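PDB 4CH7: siroheme decarboxylase from Hydrogenobacter thermophilus, which catalyses the decarboxylation of siroheme to didecarboxysiroheme, probably by way of the monodecarboxylated intermediate, in heme d1 biosynthesis. Local coordinates for residues A67-V73 with V129-L135; N94-H99 with L306-F312. All coordinates share one frame; numbering follows the deposited sequence.

Contact 1: A67-V73 with V129-L135; sequences ALIAFKV and VKDYLVL
Phe71 and Tyr132 stand side by side, pointing the same way, as a non-hydrogen-bonded pair of the antiparallel strands 67-71 and 132-135. What touches is a ring carbon of the phenylalanine and the stem of the tyrosine: Phe71 CD1 lies 3.5 Å from Tyr132 CB. The tyrosine CG sits between its own backbone N and carbonyl carbon (chi1 60°), and the far end of its ring leads away from strand 67-71 toward Val120 and Ala124 of helix 116-126. The Val129 side chain crosses that of Phe71 at about a right angle, with Val129 CG2 4.0 Å from Phe71 CD2. Ile69 continues this face, its CD1 lying alongside Val134 CG2 at 3.9 Å. The opposite face carries Leu68, Ala70, Leu133 and Leu135, where the Ala70 and Leu133 CB atoms approach to 3.8 Å.

Between the faces, Ala70 and Leu133 exchange backbone hydrogen bonds, the one from Leu133 N to Ala70 O measuring 2.8 Å. Lys72 N then donates to Asp131 O at 3.0 Å. Beyond that bond the side chains of these two residues run side by side. The lysine chain is bent at chi2 (136°) and chi3, bringing CE close to the aspartate, but Lys72 NZ remains 3.7 Å from Asp131 OD2, a long salt bridge; Lys72 also makes a cation-pi contact with Phe101.

In the βαββαβ order of an AsnC-like domain, this is the pairing of the first strand with the last. Chemically it is an apolar seam on both faces, joined by backbone bonds, with charge confined to the Lys72-Asp131 end, where the long ion pair probably adds little.

Contact 2: N94-H99 with L306-F312; sequences NYERTH and LFSTREF
Arg97 reaches across Leu306, its side chain extended from CG to NE. At its root, Arg97 CB lies 3.6 Å from Phe307 O, and CG stays near the same oxygen. Because CG is anti to the carbonyl carbon (chi1 -61°), the chain passes across the Leu306 side chain at about a right angle, with Arg97 CD 4.1 Å from Leu306 CB. At the tip, Arg97 NH1 donates to Leu306 O at 3.2 Å; the bond is bent (142° at the hydrogen), and the oxygen lies 17° out of the guanidinium plane. The same NH1 is 3.6 Å from Ser308 CB. A leucine in place of Arg97 would lose the NH1 donor and would probably leave Leu306 O without this side-chain partner and the flank of Ser308 less covered.

Just before Arg97 the register slips by one in a classic beta bulge: Thr309 and Arg310 both face Glu96. Thr309 N gives Glu96 O a bond of 2.9 Å, while Glu96 N donates to Arg310 O at 3.1 Å from above the carbonyl plane. Past Arg97, Thr98 OG1 accepts from Phe307 N at 3.0 Å and also meets the Phe307 ring at its edge. Near the other end, Tyr95 and Glu311 run alongside, ring and carboxylate close together, though the modelled OH-OE2 separation is too short to be trusted in detail.

Glu96 itself turns its carboxylate to Arg75 in a salt bridge. The seam between the two AsnC-like domains is thus polar in its middle (the bulge, Arg97, Thr98), with apolar packing at its ends, Leu306 on His99 and Phe312 on Asn94 and Glu96.

In the fold
Both contacts belong to one closed antiparallel sheet, in which strands 65-71 and 91-97 are separated by strand 103-109. Contact 1 pairs two strands of the same AsnC-like domain, whereas contact 2 joins the first such domain to the second through segments whose nearest ends are 207 residues apart in the chain. Their centres lie 13 Å apart and their nearest atoms about 6 Å apart, without touching. Trp104 of the intervening strand meets Leu68 of contact 1 and Leu306 of contact 2. His93, inferred to be an active-site residue, lies near both: its side chain is about 4 Å from that of Tyr95 and about 7 Å from that of Leu68.

Contact 1: A67-V73 with V129-L135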
ATOM      1  N   ALA A  67       0.748   9.761   1.866  1.00 48.12           N
ATOM      2  CA  ALA A  67       0.381  10.116   3.230  1.00 43.62           C
ATOM      3  C   ALA A  67      -1.013   9.619   3.572  1.00 49.48           C
ATOM      4  O   ALA A  67      -1.809   9.304   2.684  1.00 46.59           O
ATOM      5  CB  ALA A  67       0.460  11.620   3.428  1.00 40.59           C
ATOM      6  N   LEU A  68      -1.302   9.559   4.866  1.00 45.30           N
ATOM      7  CA  LEU A  68      -2.644   9.241   5.326  1.00 52.67           C
ATOM      8  C   LEU A  68      -3.393  10.549   5.541  1.00 47.06           C
ATOM      9  O   LEU A  68      -2.986  11.378   6.356  1.00 39.78           O
ATOM     10  CB  LEU A  68      -2.594   8.434   6.622  1.00 47.37           C
ATOM     11  CG  LEU A  68      -3.909   7.852   7.140  1.00 56.10           C
ATOM     12  CD1 LEU A  68      -4.567   7.002   6.068  1.00 50.26           C
ATOM     13  CD2 LEU A  68      -3.665   7.032   8.394  1.00 53.08           C
ATOM     14  N   ILE A  69      -4.477  10.737   4.797  1.00 43.59           N
ATOM     15  CA  ILE A  69      -5.239  11.977   4.871  1.00 45.72           C
ATOM     16  C   ILE A  69      -6.546  11.765   5.631  1.00 51.13           C
ATOM     17  O   ILE A  69      -7.205  10.739   5.467  1.00 58.32           O
ATOM     18  CB  ILE A  69      -5.530  12.535   3.464  1.00 45.71           C
ATOM     19  CG1 ILE A  69      -4.246  12.578   2.630  1.00 52.18           C
ATOM     20  CG2 ILE A  69      -6.157  13.918   3.550  1.00 51.70           C
ATOM     21  CD1 ILE A  69      -3.132  13.406   3.254  1.00 45.36           C
ATOM     22  N   ALA A  70      -6.911  12.734   6.467  1.00 42.74           N
ATOM     23  CA  ALA A  70      -8.159  12.673   7.221  1.00 49.32           C
ATOM     24  C   ALA A  70      -8.965  13.945   6.992  1.00 47.98           C
ATOM     25  O   ALA A  70      -8.444  15.042   7.161  1.00 44.23           O
ATOM     26  CB  ALA A  70      -7.874  12.494   8.698  1.00 44.52           C
ATOM     27  N   PHE A  71     -10.229  13.796   6.603  1.00 45.42           N
ATOM     28  CA  PHE A  71     -11.109  14.943   6.395  1.00 48.46           C
ATOM     29  C   PHE A  71     -12.164  15.035   7.493  1.00 57.33           C
ATOM     30  O   PHE A  71     -12.708  14.017   7.926  1.00 54.37           O
ATOM     31  CB  PHE A  71     -11.814  14.845   5.040  1.00 51.53           C
ATOM     32  CG  PHE A  71     -10.981  15.315   3.878  1.00 45.98           C
ATOM     33  CD1 PHE A  71      -9.640  15.643   4.042  1.00 47.48           C
ATOM     34  CD2 PHE A  71     -11.550  15.442   2.617  1.00 46.78           C
ATOM     35  CE1 PHE A  71      -8.876  16.081   2.965  1.00 52.16           C
ATOM     36  CE2 PHE A  71     -10.796  15.878   1.537  1.00 56.56           C
ATOM     37  CZ  PHE A  71      -9.457  16.197   1.710  1.00 50.93           C
ATOM     38  N   LYS A  72     -12.447  16.253   7.950  1.00 56.04           N
ATOM     39  CA  LYS A  72     -13.600  16.466   8.817  1.00 54.77           C
ATOM     40  C   LYS A  72     -14.796  16.878   7.970  1.00 60.56           C
ATOM     41  O   LYS A  72     -14.921  18.035   7.565  1.00 58.27           O
ATOM     42  CB  LYS A  72     -13.321  17.508   9.903  1.00 60.77           C
ATOM     43  CG  LYS A  72     -14.544  17.856  10.743  1.00 64.42           C
ATOM     44  CD  LYS A  72     -14.215  17.925  12.224  1.00 64.66           C
ATOM     45  CE  LYS A  72     -13.136  18.952  12.507  1.00 72.62           C
ATOM     46  NZ  LYS A  72     -12.879  19.092  13.967  1.00 86.36           N
ATOM     47  N   VAL A  73     -15.661  15.911   7.692  1.00 63.39           N
ATOM     48  CA  VAL A  73     -16.852  16.135   6.885  1.00 64.19           C
ATOM     49  C   VAL A  73     -18.060  15.805   7.748  1.00 73.12           C
ATOM     50  O   VAL A  73     -17.989  14.905   8.578  1.00 71.69           O
ATOM     51  CB  VAL A  73     -16.860  15.200   5.668  1.00 64.67           C
ATOM     52  CG1 VAL A  73     -17.950  15.604   4.692  1.00 65.10           C
ATOM     53  CG2 VAL A  73     -15.505  15.205   4.983  1.00 62.97           C
ATOM     54  N   VAL A 129     -13.956  21.514   2.761  1.00 65.87           N
ATOM     55  CA  VAL A 129     -13.567  20.896   4.021  1.00 61.35           C
ATOM     56  C   VAL A 129     -12.538  21.784   4.709  1.00 54.12           C
ATOM     57  O   VAL A 129     -11.468  22.042   4.155  1.00 46.54           O
ATOM     58  CB  VAL A 129     -12.979  19.493   3.798  1.00 60.87           C
ATOM     59  CG1 VAL A 129     -12.517  18.894   5.117  1.00 55.42           C
ATOM     60  CG2 VAL A 129     -14.005  18.592   3.129  1.00 55.66           C
ATOM     61  N   LYS A 130     -12.864  22.255   5.910  1.00 52.38           N
ATOM     62  CA  LYS A 130     -12.009  23.208   6.613  1.00 60.51           C
ATOM     63  C   LYS A 130     -10.861  22.529   7.356  1.00 64.76           C
ATOM     64  O   LYS A 130      -9.706  22.951   7.252  1.00 60.01           O
ATOM     65  CB  LYS A 130     -12.832  24.059   7.583  1.00 58.69           C
ATOM     66  CG  LYS A 130     -12.094  25.284   8.090  1.00 68.01           C
ATOM     67  CD  LYS A 130     -13.025  26.239   8.816  1.00 68.54           C
ATOM     68  CE  LYS A 130     -13.381  25.740  10.204  1.00 79.73           C
ATOM     69  NZ  LYS A 130     -14.269  26.701  10.919  1.00 82.83           N
ATOM     70  N   ASP A 131     -11.180  21.477   8.101  1.00 61.33           N
ATOM     71  CA  ASP A 131     -10.177  20.796   8.909  1.00 61.33           C
ATOM     72  C   ASP A 131      -9.764  19.462   8.305  1.00 54.69           C
ATOM     73  O   ASP A 131     -10.600  18.584   8.076  1.00 59.49           O
ATOM     74  CB  ASP A 131     -10.688  20.593  10.336  1.00 68.72           C
ATOM     75  CG  ASP A 131     -10.926  21.900  11.060  1.00 74.53           C
ATOM     76  OD1 ASP A 131     -10.139  22.845  10.854  1.00 67.65           O
ATOM     77  OD2 ASP A 131     -11.902  21.983  11.834  1.00 85.97           O
ATOM     78  N   TYR A 132      -8.468  19.315   8.047  1.00 50.21           N
ATOM     79  CA  TYR A 132      -7.937  18.048   7.558  1.00 45.44           C
ATOM     80  C   TYR A 132      -6.564  17.727   8.139  1.00 49.66           C
ATOM     81  O   TYR A 132      -5.873  18.606   8.662  1.00 45.89           O
ATOM     82  CB  TYR A 132      -7.902  18.004   6.026  1.00 50.43           C
ATOM     83  CG  TYR A 132      -7.048  19.071   5.373  1.00 46.46           C
ATOM     84  CD1 TYR A 132      -5.697  18.859   5.132  1.00 51.94           C
ATOM     85  CD2 TYR A 132      -7.602  20.278   4.973  1.00 54.93           C
ATOM     86  CE1 TYR A 132      -4.920  19.826   4.527  1.00 54.53           C
ATOM     87  CE2 TYR A 132      -6.832  21.248   4.366  1.00 52.50           C
ATOM     88  CZ  TYR A 132      -5.493  21.018   4.147  1.00 51.27           C
ATOM     89  OH  TYR A 132      -4.725  21.986   3.545  1.00 57.54           O
ATOM     90  N   LEU A 133      -6.181  16.458   8.047  1.00 43.82           N
ATOM     91  CA  LEU A 133      -4.896  16.008   8.564  1.00 42.64           C
ATOM     92  C   LEU A 133      -4.046  15.425   7.443  1.00 46.28           C
ATOM     93  O   LEU A 133      -4.562  14.765   6.537  1.00 43.59           O
ATOM     94  CB  LEU A 133      -5.097  14.963   9.660  1.00 50.33           C
ATOM     95  CG  LEU A 133      -5.897  15.400  10.883  1.00 51.83           C
ATOM     96  CD1 LEU A 133      -6.070  14.248  11.850  1.00 45.27           C
ATOM     97  CD2 LEU A 133      -5.227  16.577  11.567  1.00 47.72           C
ATOM     98  N   VAL A 134      -2.744  15.687   7.504  1.00 46.42           N
ATOM     99  CA  VAL A 134      -1.802  15.118   6.553  1.00 49.61           C
ATOM    100  C   VAL A 134      -0.734  14.357   7.329  1.00 43.27           C
ATOM    101  O   VAL A 134       0.233  14.946   7.825  1.00 42.33           O
ATOM    102  CB  VAL A 134      -1.174  16.202   5.653  1.00 41.20           C
ATOM    103  CG1 VAL A 134      -0.096  15.603   4.771  1.00 45.73           C
ATOM    104  CG2 VAL A 134      -2.249  16.859   4.798  1.00 43.39           C
ATOM    105  N   LEU A 135      -0.927  13.045   7.444  1.00 43.05           N
ATOM    106  CA  LEU A 135      -0.065  12.208   8.272  1.00 43.17           C
ATOM    107  C   LEU A 135       0.770  11.252   7.427  1.00 50.83           C
ATOM    108  O   LEU A 135       0.230  10.472   6.642  1.00 52.20           O
ATOM    109  CB  LEU A 135      -0.906  11.409   9.274  1.00 38.95           C
ATOM    110  CG  LEU A 135      -1.973  12.195  10.036  1.00 44.22           C
ATOM    111  CD1 LEU A 135      -2.761  11.286  10.966  1.00 50.00           C
ATOM    112  CD2 LEU A 135      -1.349  13.336  10.810  1.00 42.47           C
TER

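Contact 2: N94-H99 with L306-F312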
ATOM      1  N   ASN A  94     -10.047   4.296   0.993  1.00 56.62           N
ATOM      2  CA  ASN A  94     -10.868   5.372   1.541  1.00 55.32           C
ATOM      3  C   ASN A  94     -11.884   4.798   2.517  1.00 62.18           C
ATOM      4  O   ASN A  94     -12.605   3.854   2.189  1.00 60.61           O
ATOM      5  CB  ASN A  94     -11.574   6.156   0.430  1.00 54.76           C
ATOM      6  CG  ASN A  94     -12.287   7.398   0.950  1.00 58.36           C
ATOM      7  OD1 ASN A  94     -12.043   7.846   2.069  1.00 63.01           O
ATOM      8  ND2 ASN A  94     -13.165   7.962   0.132  1.00 56.53           N
ATOM      9  N   TYR A  95     -11.943   5.370   3.714  1.00 58.65           N
ATOM     10  CA  TYR A  95     -12.784   4.821   4.765  1.00 63.55           C
ATOM     11  C   TYR A  95     -13.548   5.889   5.528  1.00 61.06           C
ATOM     12  O   TYR A  95     -13.057   7.002   5.732  1.00 51.85           O
ATOM     13  CB  TYR A  95     -11.936   4.005   5.744  1.00 63.79           C
ATOM     14  CG  TYR A  95     -11.431   2.703   5.175  1.00 67.28           C
ATOM     15  CD1 TYR A  95     -12.256   1.593   5.109  1.00 74.29           C
ATOM     16  CD2 TYR A  95     -10.129   2.581   4.708  1.00 62.66           C
ATOM     17  CE1 TYR A  95     -11.807   0.400   4.590  1.00 72.11           C
ATOM     18  CE2 TYR A  95      -9.669   1.387   4.185  1.00 71.57           C
ATOM     19  CZ  TYR A  95     -10.514   0.300   4.128  1.00 78.87           C
ATOM     20  OH  TYR A  95     -10.068  -0.894   3.610  1.00 79.06           O
ATOM     21  N   GLU A  96     -14.763   5.542   5.939  1.00 52.61           N
ATOM     22  CA  GLU A  96     -15.467   6.325   6.938  1.00 55.79           C
ATOM     23  C   GLU A  96     -15.115   5.740   8.293  1.00 55.26           C
ATOM     24  O   GLU A  96     -15.225   4.529   8.501  1.00 64.30           O
ATOM     25  CB  GLU A  96     -16.974   6.274   6.726  1.00 57.06           C
ATOM     26  CG  GLU A  96     -17.757   6.941   7.846  1.00 64.48           C
ATOM     27  CD  GLU A  96     -19.250   6.858   7.645  1.00 72.33           C
ATOM     28  OE1 GLU A  96     -19.684   6.561   6.514  1.00 71.76           O
ATOM     29  OE2 GLU A  96     -19.990   7.095   8.619  1.00 80.57           O
ATOM     30  N   ARG A  97     -14.679   6.596   9.212  1.00 51.27           N
ATOM     31  CA  ARG A  97     -14.249   6.126  10.521  1.00 53.19           C
ATOM     32  C   ARG A  97     -14.930   6.862  11.668  1.00 61.50           C
ATOM     33  O   ARG A  97     -15.452   7.964  11.495  1.00 55.71           O
ATOM     34  CB  ARG A  97     -12.725   6.202  10.649  1.00 59.11           C
ATOM     35  CG  ARG A  97     -11.989   5.344   9.631  1.00 56.72           C
ATOM     36  CD  ARG A  97     -10.496   5.260   9.902  1.00 60.33           C
ATOM     37  NE  ARG A  97      -9.821   4.433   8.906  1.00 50.82           N
ATOM     38  CZ  ARG A  97      -9.747   3.108   8.968  1.00 65.81           C
ATOM     39  NH1 ARG A  97     -10.306   2.456   9.978  1.00 54.45           N
ATOM     40  NH2 ARG A  97      -9.117   2.430   8.019  1.00 57.39           N
ATOM     41  N   THR A  98     -14.930   6.229  12.837  1.00 57.23           N
ATOM     42  CA  THR A  98     -15.521   6.808  14.036  1.00 56.43           C
ATOM     43  C   THR A  98     -14.529   7.746  14.717  1.00 59.61           C
ATOM     44  O   THR A  98     -13.697   7.314  15.521  1.00 55.32           O
ATOM     45  CB  THR A  98     -15.951   5.717  15.033  1.00 65.22           C
ATOM     46  OG1 THR A  98     -14.789   5.064  15.561  1.00 57.34           O
ATOM     47  CG2 THR A  98     -16.835   4.687  14.346  1.00 51.70           C
ATOM     48  N   HIS A  99     -14.625   9.030  14.381  1.00 63.67           N
ATOM     49  CA  HIS A  99     -13.723  10.055  14.898  1.00 61.11           C
ATOM     50  C   HIS A  99     -14.224  11.412  14.415  1.00 61.55           C
ATOM     51  O   HIS A  99     -15.009  11.478  13.468  1.00 57.69           O
ATOM     52  CB  HIS A  99     -12.297   9.815  14.390  1.00 61.76           C
ATOM     53  CG  HIS A  99     -11.244  10.576  15.135  1.00 64.64           C
ATOM     54  ND1 HIS A  99     -10.754  11.791  14.705  1.00 61.28           N
ATOM     55  CD2 HIS A  99     -10.570  10.284  16.275  1.00 63.99           C
ATOM     56  CE1 HIS A  99      -9.833  12.218  15.551  1.00 60.71           C
ATOM     57  NE2 HIS A  99      -9.703  11.320  16.512  1.00 66.84           N
ATOM     58  N   LEU A 306     -10.533   4.134  15.975  1.00 53.33           N
ATOM     59  CA  LEU A 306     -11.215   4.664  14.804  1.00 54.53           C
ATOM     60  C   LEU A 306     -11.764   3.516  13.964  1.00 50.67           C
ATOM     61  O   LEU A 306     -11.096   3.022  13.053  1.00 46.13           O
ATOM     62  CB  LEU A 306     -10.276   5.549  13.974  1.00 52.44           C
ATOM     63  CG  LEU A 306      -9.913   6.931  14.535  1.00 49.18           C
ATOM     64  CD1 LEU A 306      -8.922   6.841  15.685  1.00 51.89           C
ATOM     65  CD2 LEU A 306      -9.371   7.830  13.439  1.00 56.33           C
ATOM     66  N   PHE A 307     -12.986   3.097  14.279  1.00 58.96           N
ATOM     67  CA  PHE A 307     -13.608   1.963  13.605  1.00 60.37           C
ATOM     68  C   PHE A 307     -13.975   2.275  12.161  1.00 66.11           C
ATOM     69  O   PHE A 307     -14.513   3.340  11.863  1.00 65.07           O
ATOM     70  CB  PHE A 307     -14.858   1.511  14.366  1.00 61.03           C
ATOM     71  CG  PHE A 307     -14.566   0.909  15.712  1.00 58.62           C
ATOM     72  CD1 PHE A 307     -14.327  -0.452  15.836  1.00 56.68           C
ATOM     73  CD2 PHE A 307     -14.540   1.700  16.853  1.00 60.35           C
ATOM     74  CE1 PHE A 307     -14.058  -1.016  17.074  1.00 64.11           C
ATOM     75  CE2 PHE A 307     -14.272   1.143  18.096  1.00 67.15           C
ATOM     76  CZ  PHE A 307     -14.031  -0.217  18.205  1.00 67.87           C
ATOM     77  N   SER A 308     -13.679   1.335  11.269  1.00 61.25           N
ATOM     78  CA  SER A 308     -14.087   1.443   9.873  1.00 64.37           C
ATOM     79  C   SER A 308     -15.561   1.071   9.742  1.00 69.54           C
ATOM     80  O   SER A 308     -15.930  -0.089   9.917  1.00 68.68           O
ATOM     81  CB  SER A 308     -13.224   0.532   8.995  1.00 68.27           C
ATOM     82  OG  SER A 308     -13.851   0.267   7.753  1.00 75.36           O
ATOM     83  N   THR A 309     -16.404   2.059   9.453  1.00 65.17           N
ATOM     84  CA  THR A 309     -17.840   1.823   9.330  1.00 74.48           C
ATOM     85  C   THR A 309     -18.293   1.811   7.872  1.00 71.57           C
ATOM     86  O   THR A 309     -19.438   1.466   7.572  1.00 66.54           O
ATOM     87  CB  THR A 309     -18.660   2.851  10.136  1.00 75.51           C
ATOM     88  OG1 THR A 309     -18.271   4.180   9.767  1.00 73.90           O
ATOM     89  CG2 THR A 309     -18.426   2.659  11.627  1.00 78.28           C
ATOM     90  N   ARG A 310     -17.383   2.188   6.975  1.00 67.38           N
ATOM     91  CA  ARG A 310     -17.625   2.131   5.534  1.00 66.82           C
ATOM     92  C   ARG A 310     -16.321   1.995   4.753  1.00 71.45           C
ATOM     93  O   ARG A 310     -15.292   2.550   5.144  1.00 70.25           O
ATOM     94  CB  ARG A 310     -18.378   3.372   5.041  1.00 67.99           C
ATOM     95  CG  ARG A 310     -19.892   3.282   5.126  1.00 78.71           C
ATOM     96  CD  ARG A 310     -20.577   4.155   4.082  1.00 74.47           C
ATOM     97  NE  ARG A 310     -20.404   3.631   2.729  1.00 74.55           N
ATOM     98  CZ  ARG A 310     -21.111   4.029   1.676  1.00 82.67           C
ATOM     99  NH1 ARG A 310     -22.045   4.959   1.814  1.00 79.17           N
ATOM    100  NH2 ARG A 310     -20.882   3.499   0.483  1.00 84.21           N
ATOM    101  N   GLU A 311     -16.370   1.252   3.652  1.00 66.72           N
ATOM    102  CA  GLU A 311     -15.243   1.177   2.727  1.00 68.93           C
ATOM    103  C   GLU A 311     -15.670   1.708   1.364  1.00 75.42           C
ATOM    104  O   GLU A 311     -16.398   1.041   0.626  1.00 69.59           O
ATOM    105  CB  GLU A 311     -14.719  -0.257   2.597  1.00 74.88           C
ATOM    106  CG  GLU A 311     -13.528  -0.393   1.651  1.00 77.43           C
ATOM    107  CD  GLU A 311     -12.794  -1.711   1.818  1.00 82.70           C
ATOM    108  OE1 GLU A 311     -13.453  -2.771   1.803  1.00 76.93           O
ATOM    109  OE2 GLU A 311     -11.556  -1.682   1.976  1.00 83.35           O
ATOM    110  N   PHE A 312     -15.219   2.915   1.040  1.00 61.31           N
ATOM    111  CA  PHE A 312     -15.594   3.558  -0.212  1.00 62.23           C
ATOM    112  C   PHE A 312     -14.720   3.095  -1.362  1.00 61.94           C
ATOM    113  O   PHE A 312     -15.125   3.157  -2.525  1.00 72.07           O
ATOM    114  CB  PHE A 312     -15.494   5.076  -0.077  1.00 63.92           C
ATOM    115  CG  PHE A 312     -16.460   5.657   0.908  1.00 64.13           C
ATOM    116  CD1 PHE A 312     -17.816   5.695   0.621  1.00 71.83           C
ATOM    117  CD2 PHE A 312     -16.016   6.171   2.117  1.00 63.67           C
ATOM    118  CE1 PHE A 312     -18.715   6.228   1.523  1.00 75.50           C
ATOM    119  CE2 PHE A 312     -16.908   6.708   3.025  1.00 61.38           C
ATOM    120  CZ  PHE A 312     -18.261   6.733   2.727  1.00 72.43           C
TER